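Long-range contacts in acyltransferase (Actinoplanes teichomyceticus, PDB 4Q38), which transfers long aliphatic acyl chains from acyl-CoA to the amino sugar of teicoplanin-type glycopeptides, yielding lipoglycopeptide antibiotics: residues 146-157 and 183-192; 16-27 and 83-91. All blocks are in the same frame, centred on the assembly; numbering follows the deposited sequence.

Contact 1. Residues 146-157 and 183-192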
loop_
_atom_site.group_PDB
_atom_site.type_symbol
_atom_site.label_atom_id
_atom_site.label_comp_id
_atom_site.label_asym_id
_atom_site.label_seq_id
_atom_site.Cartn_x
_atom_site.Cartn_y
_atom_site.Cartn_z
ATOM N N ILE A 146 10.634 6.935 16.732
ATOM C CA ILE A 146 10.232 7.579 15.475
ATOM C C ILE A 146 9.525 8.904 15.799
ATOM O O ILE A 146 8.593 8.912 16.598
ATOM C CB ILE A 146 9.237 6.698 14.676
ATOM C CG1 ILE A 146 9.705 5.230 14.585
ATOM C CG2 ILE A 146 8.920 7.307 13.310
ATOM C CD1 ILE A 146 10.891 4.982 13.692
ATOM N N PRO A 147 9.947 10.021 15.177
ATOM C CA PRO A 147 9.214 11.278 15.397
ATOM C C PRO A 147 7.736 11.164 15.020
ATOM O O PRO A 147 7.384 10.493 14.033
ATOM C CB PRO A 147 9.908 12.263 14.450
ATOM C CG PRO A 147 11.268 11.697 14.232
ATOM C CD PRO A 147 11.080 10.203 14.254
ATOM N N ASP A 148 6.882 11.817 15.802
ATOM C CA ASP A 148 5.438 11.779 15.575
ATOM C C ASP A 148 5.051 12.206 14.165
ATOM O O ASP A 148 4.149 11.619 13.573
ATOM C CB ASP A 148 4.698 12.659 16.584
ATOM C CG ASP A 148 4.704 12.087 17.987
ATOM O OD1 ASP A 148 4.866 10.855 18.159
ATOM O OD2 ASP A 148 4.528 12.886 18.933
ATOM N N GLU A 149 5.722 13.225 13.634
ATOM C CA GLU A 149 5.381 13.747 12.305
ATOM C C GLU A 149 5.652 12.709 11.214
ATOM O O GLU A 149 4.922 12.643 10.225
ATOM C CB GLU A 149 6.117 15.059 11.994
ATOM C CG GLU A 149 7.625 14.913 11.799
ATOM C CD GLU A 149 8.364 16.233 11.859
ATOM O OE1 GLU A 149 9.039 16.506 12.885
ATOM O OE2 GLU A 149 8.269 17.000 10.873
ATOM N N VAL A 150 6.699 11.906 11.408
ATOM C CA VAL A 150 7.057 10.857 10.447
ATOM C C VAL A 150 6.027 9.732 10.540
ATOM O O VAL A 150 5.551 9.239 9.517
ATOM C CB VAL A 150 8.497 10.326 10.667
ATOM C CG1 VAL A 150 8.776 9.126 9.775
ATOM C CG2 VAL A 150 9.515 11.429 10.402
ATOM N N GLY A 151 5.686 9.343 11.767
ATOM C CA GLY A 151 4.674 8.316 12.008
ATOM C C GLY A 151 3.352 8.662 11.337
ATOM O O GLY A 151 2.786 7.845 10.611
ATOM N N TRP A 152 2.863 9.882 11.580
ATOM C CA TRP A 152 1.616 10.332 10.956
ATOM C C TRP A 152 1.721 10.462 9.456
ATOM O O TRP A 152 0.854 9.974 8.738
ATOM C CB TRP A 152 1.104 11.625 11.610
ATOM C CG TRP A 152 0.542 11.358 12.988
ATOM C CD1 TRP A 152 1.012 11.841 14.209
ATOM C CD2 TRP A 152 -0.599 10.495 13.335
ATOM N NE1 TRP A 152 0.252 11.367 15.255
ATOM C CE2 TRP A 152 -0.725 10.549 14.803
ATOM C CE3 TRP A 152 -1.507 9.720 12.604
ATOM C CZ2 TRP A 152 -1.719 9.853 15.487
ATOM C CZ3 TRP A 152 -2.500 9.015 13.307
ATOM C CH2 TRP A 152 -2.605 9.084 14.713
ATOM N N GLU A 153 2.788 11.088 8.967
ATOM C CA GLU A 153 2.993 11.229 7.515
ATOM C C GLU A 153 2.919 9.863 6.818
ATOM O O GLU A 153 2.318 9.725 5.753
ATOM C CB GLU A 153 4.337 11.897 7.230
ATOM C CG GLU A 153 4.568 12.321 5.787
ATOM C CD GLU A 153 5.961 12.899 5.580
ATOM O OE1 GLU A 153 6.463 13.576 6.502
ATOM O OE2 GLU A 153 6.564 12.670 4.502
ATOM N N THR A 154 3.529 8.858 7.438
ATOM C CA THR A 154 3.492 7.487 6.921
ATOM C C THR A 154 2.062 6.941 6.835
ATOM O O THR A 154 1.652 6.398 5.811
ATOM C CB THR A 154 4.380 6.582 7.789
ATOM O OG1 THR A 154 5.731 7.078 7.747
ATOM C CG2 THR A 154 4.333 5.123 7.299
ATOM N N LEU A 155 1.302 7.100 7.916
ATOM C CA LEU A 155 -0.036 6.525 7.996
ATOM C C LEU A 155 -1.073 7.202 7.094
ATOM O O LEU A 155 -2.117 6.610 6.828
ATOM C CB LEU A 155 -0.519 6.486 9.465
ATOM C CG LEU A 155 0.325 5.613 10.407
ATOM C CD1 LEU A 155 -0.175 5.704 11.846
ATOM C CD2 LEU A 155 0.366 4.155 9.951
ATOM N N THR A 156 -0.789 8.430 6.636
ATOM C CA THR A 156 -1.692 9.170 5.734
ATOM C C THR A 156 -1.913 8.513 4.382
ATOM O O THR A 156 -2.852 8.891 3.677
ATOM C CB THR A 156 -1.222 10.617 5.427
ATOM O OG1 THR A 156 0.031 10.585 4.724
ATOM C CG2 THR A 156 -1.110 11.461 6.695
ATOM N N GLN A 157 -1.080 7.541 3.993
ATOM C CA GLN A 157 -1.392 6.842 2.745
ATOM C C GLN A 157 -2.756 6.144 2.798
ATOM O O GLN A 157 -3.321 5.827 1.756
ATOM C CB GLN A 157 -0.300 5.873 2.243
ATOM C CG GLN A 157 -0.508 5.581 0.745
ATOM C CD GLN A 157 0.600 4.799 0.063
ATOM O OE1 GLN A 157 0.834 4.949 -1.155
ATOM N NE2 GLN A 157 1.266 3.955 0.809
ATOM N N HIS A 183 2.570 -0.428 6.461
ATOM C CA HIS A 183 2.450 0.730 7.340
ATOM C C HIS A 183 2.128 0.280 8.737
ATOM O O HIS A 183 2.720 0.762 9.700
ATOM C CB HIS A 183 1.348 1.686 6.872
ATOM C CG HIS A 183 1.371 1.993 5.395
ATOM N ND1 HIS A 183 1.258 1.042 4.455
ATOM C CD2 HIS A 183 1.462 3.206 4.718
ATOM C CE1 HIS A 183 1.285 1.604 3.234
ATOM N NE2 HIS A 183 1.394 2.933 3.393
ATOM N N LEU A 184 1.181 -0.650 8.851
ATOM C CA LEU A 184 0.670 -1.109 10.158
ATOM C C LEU A 184 1.636 -1.992 10.953
ATOM O O LEU A 184 1.494 -2.137 12.171
ATOM C CB LEU A 184 -0.680 -1.830 9.982
ATOM C CG LEU A 184 -1.855 -0.943 9.522
ATOM C CD1 LEU A 184 -3.101 -1.776 9.236
ATOM C CD2 LEU A 184 -2.154 0.149 10.523
ATOM N N ARG A 185 2.616 -2.577 10.274
ATOM C CA ARG A 185 3.664 -3.303 10.985
ATOM C C ARG A 185 4.860 -2.429 11.324
ATOM O O ARG A 185 5.837 -2.906 11.890
ATOM C CB ARG A 185 4.111 -4.519 10.186
ATOM C CG ARG A 185 3.124 -5.671 10.241
ATOM C CD ARG A 185 3.596 -6.801 9.355
ATOM N NE ARG A 185 3.496 -6.489 7.922
ATOM C CZ ARG A 185 4.197 -7.104 6.974
ATOM N NH1 ARG A 185 5.121 -8.014 7.304
ATOM N NH2 ARG A 185 4.011 -6.787 5.695
ATOM N N GLY A 186 4.798 -1.142 10.988
ATOM C CA GLY A 186 5.927 -0.273 11.280
ATOM C C GLY A 186 7.209 -0.634 10.536
ATOM O O GLY A 186 8.307 -0.384 11.031
ATOM N N ILE A 187 7.065 -1.220 9.352
ATOM C CA ILE A 187 8.209 -1.593 8.516
ATOM C C ILE A 187 8.352 -0.714 7.282
ATOM O O ILE A 187 9.246 -0.936 6.458
ATOM C CB ILE A 187 8.156 -3.096 8.114
ATOM C CG1 ILE A 187 6.895 -3.412 7.290
ATOM C CG2 ILE A 187 8.221 -3.955 9.368
ATOM C CD1 ILE A 187 6.941 -4.726 6.535
ATOM N N LEU A 188 7.475 0.289 7.169
ATOM C CA LEU A 188 7.488 1.235 6.058
ATOM C C LEU A 188 7.365 2.637 6.641
ATOM O O LEU A 188 6.536 2.862 7.537
ATOM C CB LEU A 188 6.303 0.974 5.116
ATOM C CG LEU A 188 6.129 1.910 3.903
ATOM C CD1 LEU A 188 6.980 1.455 2.736
ATOM C CD2 LEU A 188 4.673 1.948 3.457
ATOM N N TYR A 189 8.170 3.562 6.129
ATOM C CA TYR A 189 8.159 4.971 6.571
ATOM C C TYR A 189 8.209 5.936 5.405
ATOM O O TYR A 189 9.033 5.790 4.503
ATOM C CB TYR A 189 9.309 5.255 7.570
ATOM C CG TYR A 189 9.096 4.451 8.812
ATOM C CD1 TYR A 189 8.245 4.912 9.819
ATOM C CD2 TYR A 189 9.671 3.178 8.952
ATOM C CE1 TYR A 189 7.993 4.155 10.946
ATOM C CE2 TYR A 189 9.415 2.407 10.074
ATOM C CZ TYR A 189 8.573 2.900 11.061
ATOM O OH TYR A 189 8.296 2.146 12.179
ATOM N N ARG A 190 7.321 6.924 5.425
ATOM C CA ARG A 190 7.385 7.994 4.438
ATOM C C ARG A 190 8.355 9.062 4.942
ATOM O O ARG A 190 8.177 9.632 6.028
ATOM C CB ARG A 190 5.998 8.591 4.145
ATOM C CG ARG A 190 6.052 9.663 3.056
ATOM C CD ARG A 190 4.694 10.136 2.565
ATOM N NE ARG A 190 4.895 11.040 1.433
ATOM C CZ ARG A 190 3.996 11.301 0.489
ATOM N NH1 ARG A 190 2.789 10.735 0.519
ATOM N NH2 ARG A 190 4.319 12.123 -0.500
ATOM N N LEU A 191 9.380 9.313 4.143
ATOM C CA LEU A 191 10.426 10.251 4.500
ATOM C C LEU A 191 10.479 11.353 3.442
ATOM O O LEU A 191 11.417 11.441 2.640
ATOM C CB LEU A 191 11.766 9.506 4.627
ATOM C CG LEU A 191 11.849 8.327 5.618
ATOM C CD1 LEU A 191 13.271 7.768 5.622
ATOM C CD2 LEU A 191 11.447 8.680 7.051
ATOM N N GLY A 192 9.450 12.192 3.432
ATOM C CA GLY A 192 9.329 13.220 2.388
ATOM C C GLY A 192 8.563 12.656 1.211
ATOM O O GLY A 192 7.504 12.054 1.409
HETATM O O HOH W 1 1.446 9.110 2.668
#
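His-183, in the last turn of helix 177-184, presents the edge of its imidazole to Thr-154 and Gln-157: CD2 lies 3.4 Å from Thr-154 O, close to the ring plane, and NE2 rests against CB of Gln-157. Leu-155 brings CD2 alongside CB of the histidine. The helix closes in a Schellman motif at Gly-186, whose carbonyl accepts from the hydroxyl of Tyr-189. Leu-188 lays CD2 over one face of the His-183 ring, while its carbonyl O meets Thr-154 CG2 at 3.2 Å. Next, the Tyr-189 ring receives Ile-146, with CG2 4.0 Å from CE1. Arg-190 makes the central bond: its backbone N donates to Thr-154 OG1 at 2.8 Å and 162°. The threonine OG1 lies anti to its carbonyl carbon (chi1 -60°), within range of Val-150 O, to which it gives its own proton, so one hydroxyl ties the strand to the helix. Arg-190 O is buried without a partner, beside Val-150 CG1. The extended Arg-190 side chain crosses Glu-153 at about a right angle; NE to OE2, 3.9 Å, is a long salt bridge. The closer partner of NE is Gly-192 O, in the guanidinium plane, and NH1 reaches Thr-156 OG1 through a water. Leu-191 CD2 packs 3.8 Å from Val-150 CG1, and Gly-192 N donates to the syn side of Glu-153 OE2 at 3.1 Å. Helix 148-155 runs across edge strand 188-191 at 105°, bridging the N-terminal helices and the GNAT-like sheet. Gln-157 touches the bound decanoyl glucosamine. Helix 221-238 packs on Ile-146 and Val-150, helix 125-143 on Leu-155, and strand 194-200 pairs antiparallel with 188-191.

Contact 2. Residues 16-27 and 83-91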
loop_
_atom_site.group_PDB
_atom_site.type_symbol
_atom_site.label_atom_id
_atom_site.label_comp_id
_atom_site.label_asym_id
_atom_site.label_seq_id
_atom_site.Cartn_x
_atom_site.Cartn_y
_atom_site.Cartn_z
ATOM N N MET A 16 -18.030 -18.079 17.312
ATOM C CA MET A 16 -18.389 -18.517 15.930
ATOM C C MET A 16 -17.354 -19.462 15.354
ATOM O O MET A 16 -16.281 -19.645 15.926
ATOM C CB MET A 16 -18.536 -17.314 15.005
ATOM C CG MET A 16 -19.744 -16.456 15.306
ATOM S SD MET A 16 -19.935 -15.156 14.081
ATOM C CE MET A 16 -20.514 -16.072 12.656
ATOM N N ASP A 17 -17.679 -20.064 14.218
ATOM C CA ASP A 17 -16.748 -20.964 13.560
ATOM C C ASP A 17 -16.392 -20.432 12.161
ATOM O O ASP A 17 -17.224 -19.779 11.524
ATOM C CB ASP A 17 -17.291 -22.404 13.551
ATOM C CG ASP A 17 -17.628 -22.901 12.166
ATOM O OD1 ASP A 17 -18.697 -22.537 11.651
ATOM O OD2 ASP A 17 -16.821 -23.665 11.596
ATOM N N PRO A 18 -15.153 -20.700 11.689
ATOM C CA PRO A 18 -14.642 -20.102 10.445
ATOM C C PRO A 18 -15.529 -20.352 9.227
ATOM O O PRO A 18 -15.676 -19.465 8.390
ATOM C CB PRO A 18 -13.278 -20.776 10.246
ATOM C CG PRO A 18 -12.910 -21.334 11.570
ATOM C CD PRO A 18 -14.183 -21.634 12.295
ATOM N N GLU A 19 -16.103 -21.552 9.133
ATOM C CA GLU A 19 -17.039 -21.880 8.057
ATOM C C GLU A 19 -18.301 -21.019 8.076
ATOM O O GLU A 19 -18.778 -20.610 7.021
ATOM C CB GLU A 19 -17.408 -23.373 8.064
ATOM C CG GLU A 19 -16.477 -24.240 7.229
ATOM C CD GLU A 19 -16.422 -23.811 5.769
ATOM O OE1 GLU A 19 -17.427 -23.988 5.042
ATOM O OE2 GLU A 19 -15.366 -23.293 5.347
ATOM N N THR A 20 -18.826 -20.751 9.271
ATOM C CA THR A 20 -20.009 -19.907 9.442
ATOM C C THR A 20 -19.695 -18.458 9.053
ATOM O O THR A 20 -20.480 -17.813 8.355
ATOM C CB THR A 20 -20.561 -19.995 10.885
ATOM O OG1 THR A 20 -20.859 -21.364 11.188
ATOM C CG2 THR A 20 -21.837 -19.175 11.051
ATOM N N VAL A 21 -18.536 -17.972 9.494
ATOM C CA VAL A 21 -18.034 -16.654 9.100
ATOM C C VAL A 21 -17.908 -16.584 7.579
ATOM O O VAL A 21 -18.460 -15.673 6.949
ATOM C CB VAL A 21 -16.687 -16.331 9.794
ATOM C CG1 VAL A 21 -16.084 -15.040 9.263
ATOM C CG2 VAL A 21 -16.873 -16.241 11.301
ATOM N N ARG A 22 -17.222 -17.564 6.990
ATOM C CA ARG A 22 -16.996 -17.597 5.542
ATOM C C ARG A 22 -18.308 -17.503 4.761
ATOM O O ARG A 22 -18.425 -16.714 3.820
ATOM C CB ARG A 22 -16.247 -18.871 5.134
ATOM C CG ARG A 22 -15.733 -18.838 3.702
ATOM C CD ARG A 22 -15.117 -20.170 3.281
ATOM N NE ARG A 22 -16.096 -21.260 3.260
ATOM C CZ ARG A 22 -16.994 -21.456 2.297
ATOM N NH1 ARG A 22 -17.068 -20.631 1.257
ATOM N NH2 ARG A 22 -17.831 -22.483 2.381
ATOM N N ILE A 23 -19.286 -18.312 5.175
ATOM C CA ILE A 23 -20.580 -18.398 4.495
ATOM C C ILE A 23 -21.398 -17.116 4.697
ATOM O O ILE A 23 -21.947 -16.574 3.738
ATOM C CB ILE A 23 -21.351 -19.678 4.921
ATOM C CG1 ILE A 23 -20.642 -20.923 4.363
ATOM C CG2 ILE A 23 -22.796 -19.637 4.440
ATOM C CD1 ILE A 23 -20.991 -22.227 5.062
ATOM N N ALA A 24 -21.440 -16.623 5.931
ATOM C CA ALA A 24 -22.139 -15.368 6.252
ATOM C C ALA A 24 -21.630 -14.193 5.427
ATOM O O ALA A 24 -22.423 -13.399 4.917
ATOM C CB ALA A 24 -22.018 -15.050 7.737
ATOM N N LEU A 25 -20.307 -14.083 5.294
ATOM C CA LEU A 25 -19.712 -12.933 4.615
ATOM C C LEU A 25 -19.668 -13.100 3.101
ATOM O O LEU A 25 -19.406 -12.137 2.371
ATOM C CB LEU A 25 -18.320 -12.615 5.185
ATOM C CG LEU A 25 -18.243 -12.254 6.672
ATOM C CD1 LEU A 25 -16.800 -12.068 7.112
ATOM C CD2 LEU A 25 -19.065 -11.020 7.033
ATOM N N GLY A 26 -19.939 -14.315 2.633
ATOM C CA GLY A 26 -19.966 -14.600 1.199
ATOM C C GLY A 26 -18.580 -14.826 0.627
ATOM O O GLY A 26 -18.369 -14.669 -0.574
ATOM N N LEU A 27 -17.642 -15.201 1.495
ATOM C CA LEU A 27 -16.245 -15.419 1.113
ATOM C C LEU A 27 -16.054 -16.754 0.381
ATOM O O LEU A 27 -16.697 -17.750 0.723
ATOM C CB LEU A 27 -15.336 -15.325 2.349
ATOM C CG LEU A 27 -15.130 -13.900 2.890
ATOM C CD1 LEU A 27 -14.598 -13.915 4.316
ATOM C CD2 LEU A 27 -14.233 -13.070 1.974
ATOM N N ASP A 83 -23.190 -7.283 13.774
ATOM C CA ASP A 83 -22.242 -7.724 12.742
ATOM C C ASP A 83 -21.266 -8.764 13.301
ATOM O O ASP A 83 -20.052 -8.534 13.270
ATOM C CB ASP A 83 -21.448 -6.519 12.219
ATOM C CG ASP A 83 -22.342 -5.387 11.749
ATOM O OD1 ASP A 83 -22.965 -5.534 10.679
ATOM O OD2 ASP A 83 -22.414 -4.353 12.446
ATOM N N PRO A 84 -21.784 -9.904 13.817
ATOM C CA PRO A 84 -20.894 -10.841 14.516
ATOM C C PRO A 84 -19.812 -11.485 13.655
ATOM O O PRO A 84 -18.687 -11.657 14.130
ATOM C CB PRO A 84 -21.854 -11.911 15.066
ATOM C CG PRO A 84 -23.058 -11.832 14.187
ATOM C CD PRO A 84 -23.182 -10.384 13.815
ATOM N N ALA A 85 -20.150 -11.851 12.420
ATOM C CA ALA A 85 -19.192 -12.501 11.526
ATOM C C ALA A 85 -18.109 -11.505 11.134
ATOM O O ALA A 85 -16.920 -11.819 11.182
ATOM C CB ALA A 85 -19.887 -13.047 10.288
ATOM N N LEU A 86 -18.530 -10.293 10.773
ATOM C CA LEU A 86 -17.596 -9.235 10.423
ATOM C C LEU A 86 -16.686 -8.889 11.606
ATOM O O LEU A 86 -15.476 -8.707 11.433
ATOM C CB LEU A 86 -18.352 -8.003 9.922
ATOM C CG LEU A 86 -17.501 -6.987 9.153
ATOM C CD1 LEU A 86 -18.319 -6.337 8.051
ATOM C CD2 LEU A 86 -16.921 -5.943 10.090
ATOM N N TRP A 87 -17.264 -8.815 12.806
ATOM C CA TRP A 87 -16.497 -8.492 14.006
ATOM C C TRP A 87 -15.486 -9.556 14.338
ATOM O O TRP A 87 -14.342 -9.240 14.685
ATOM C CB TRP A 87 -17.399 -8.213 15.211
ATOM C CG TRP A 87 -16.686 -7.372 16.242
ATOM C CD1 TRP A 87 -15.958 -7.816 17.342
ATOM C CD2 TRP A 87 -16.565 -5.907 16.270
ATOM N NE1 TRP A 87 -15.426 -6.758 18.040
ATOM C CE2 TRP A 87 -15.746 -5.585 17.448
ATOM C CE3 TRP A 87 -17.039 -4.866 15.470
ATOM C CZ2 TRP A 87 -15.441 -4.271 17.798
ATOM C CZ3 TRP A 87 -16.725 -3.543 15.836
ATOM C CH2 TRP A 87 -15.943 -3.258 16.971
ATOM N N TRP A 88 -15.897 -10.820 14.228
ATOM C CA TRP A 88 -15.005 -11.967 14.429
ATOM C C TRP A 88 -13.766 -11.821 13.580
ATOM O O TRP A 88 -12.638 -11.987 14.061
ATOM C CB TRP A 88 -15.741 -13.251 14.063
ATOM C CG TRP A 88 -14.979 -14.543 14.281
ATOM C CD1 TRP A 88 -15.024 -15.372 15.403
ATOM C CD2 TRP A 88 -14.070 -15.226 13.341
ATOM N NE1 TRP A 88 -14.224 -16.470 15.233
ATOM C CE2 TRP A 88 -13.621 -16.448 14.023
ATOM C CE3 TRP A 88 -13.595 -14.954 12.054
ATOM C CZ2 TRP A 88 -12.734 -17.342 13.428
ATOM C CZ3 TRP A 88 -12.699 -15.861 11.465
ATOM C CH2 TRP A 88 -12.282 -17.029 12.135
ATOM N N LEU A 89 -13.980 -11.482 12.313
ATOM C CA LEU A 89 -12.901 -11.336 11.331
ATOM C C LEU A 89 -12.032 -10.097 11.572
ATOM O O LEU A 89 -10.816 -10.147 11.397
ATOM C CB LEU A 89 -13.492 -11.296 9.927
ATOM C CG LEU A 89 -12.502 -11.396 8.773
ATOM C CD1 LEU A 89 -11.808 -12.750 8.787
ATOM C CD2 LEU A 89 -13.226 -11.166 7.462
ATOM N N LEU A 90 -12.662 -8.999 11.969
ATOM C CA LEU A 90 -11.958 -7.764 12.297
ATOM C C LEU A 90 -10.961 -7.942 13.445
ATOM O O LEU A 90 -9.835 -7.457 13.369
ATOM C CB LEU A 90 -12.960 -6.657 12.637
ATOM C CG LEU A 90 -12.433 -5.348 13.224
ATOM C CD1 LEU A 90 -11.599 -4.577 12.206
ATOM C CD2 LEU A 90 -13.603 -4.508 13.728
ATOM N N GLU A 91 -11.385 -8.631 14.502
ATOM C CA GLU A 91 -10.531 -8.901 15.659
ATOM C C GLU A 91 -9.307 -9.725 15.288
ATOM O O GLU A 91 -8.187 -9.389 15.669
ATOM C CB GLU A 91 -11.306 -9.674 16.731
ATOM C CG GLU A 91 -12.383 -8.881 17.438
ATOM C CD GLU A 91 -13.010 -9.673 18.565
ATOM O OE1 GLU A 91 -13.535 -10.780 18.310
ATOM O OE2 GLU A 91 -12.976 -9.177 19.706
#
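Helices 18-25 and 84-98 of the helical N-terminal region pack together here through Val-21, Leu-25, Ala-85 and Trp-88, and no hydrogen bond joins them. Val-21 stands over one face of the Trp-88 indole in a CH-pi contact: CG2 is 4.0 Å from the centroid of the six-membered ring, 29° off its normal. The tryptophan CG is anti to its backbone N (chi1 -177°), which carries the indole toward the start of helix 18-25, where Pro-18 meets CH2 and Met-16 CB lies 4.0 Å from CD1. The methionine chain bends at chi3, setting SD 3.9 Å from Pro-84 CB and placing CE against Ala-85. The segments cross at -118°, with axes 9.2 Å apart, and small Ala-85 sits at the closest backbone approach. Helix 18-25 is capped by Asp-17, whose OD1 accepts from Thr-20 N, and ends in a Schellman motif at Gly-26. Ala-24 CB and Leu-25 CD2 each lie 3.9 Å from Ala-85 CB. Leu-25 CD1 meets Leu-89 CD2 at 3.7 Å, and Leu-89 also packs on Leu-35 and Leu-38 of helix 32-41.

Overall arrangement
The two contacts follow one another along the chain: both segments of contact 2 precede those of contact 1. Their centres lie 31 Å apart, and their nearest atoms are about 9 Å apart without touching. Helix 125-143 links them: Phe-125 and Val-129 receive leucines of helix 84-98, while Phe-130, Thr-133 and Arg-138 meet leucines of contact 1. Contact 2 lies at the periphery, joining the first helix of the model to the helical N-terminal part, far from the annotated sites. Contact 1 is central and buried, at the passage from those helices into the GNAT-like sheet, and it reaches the pocket of the acylated sugar near the bound coenzyme A.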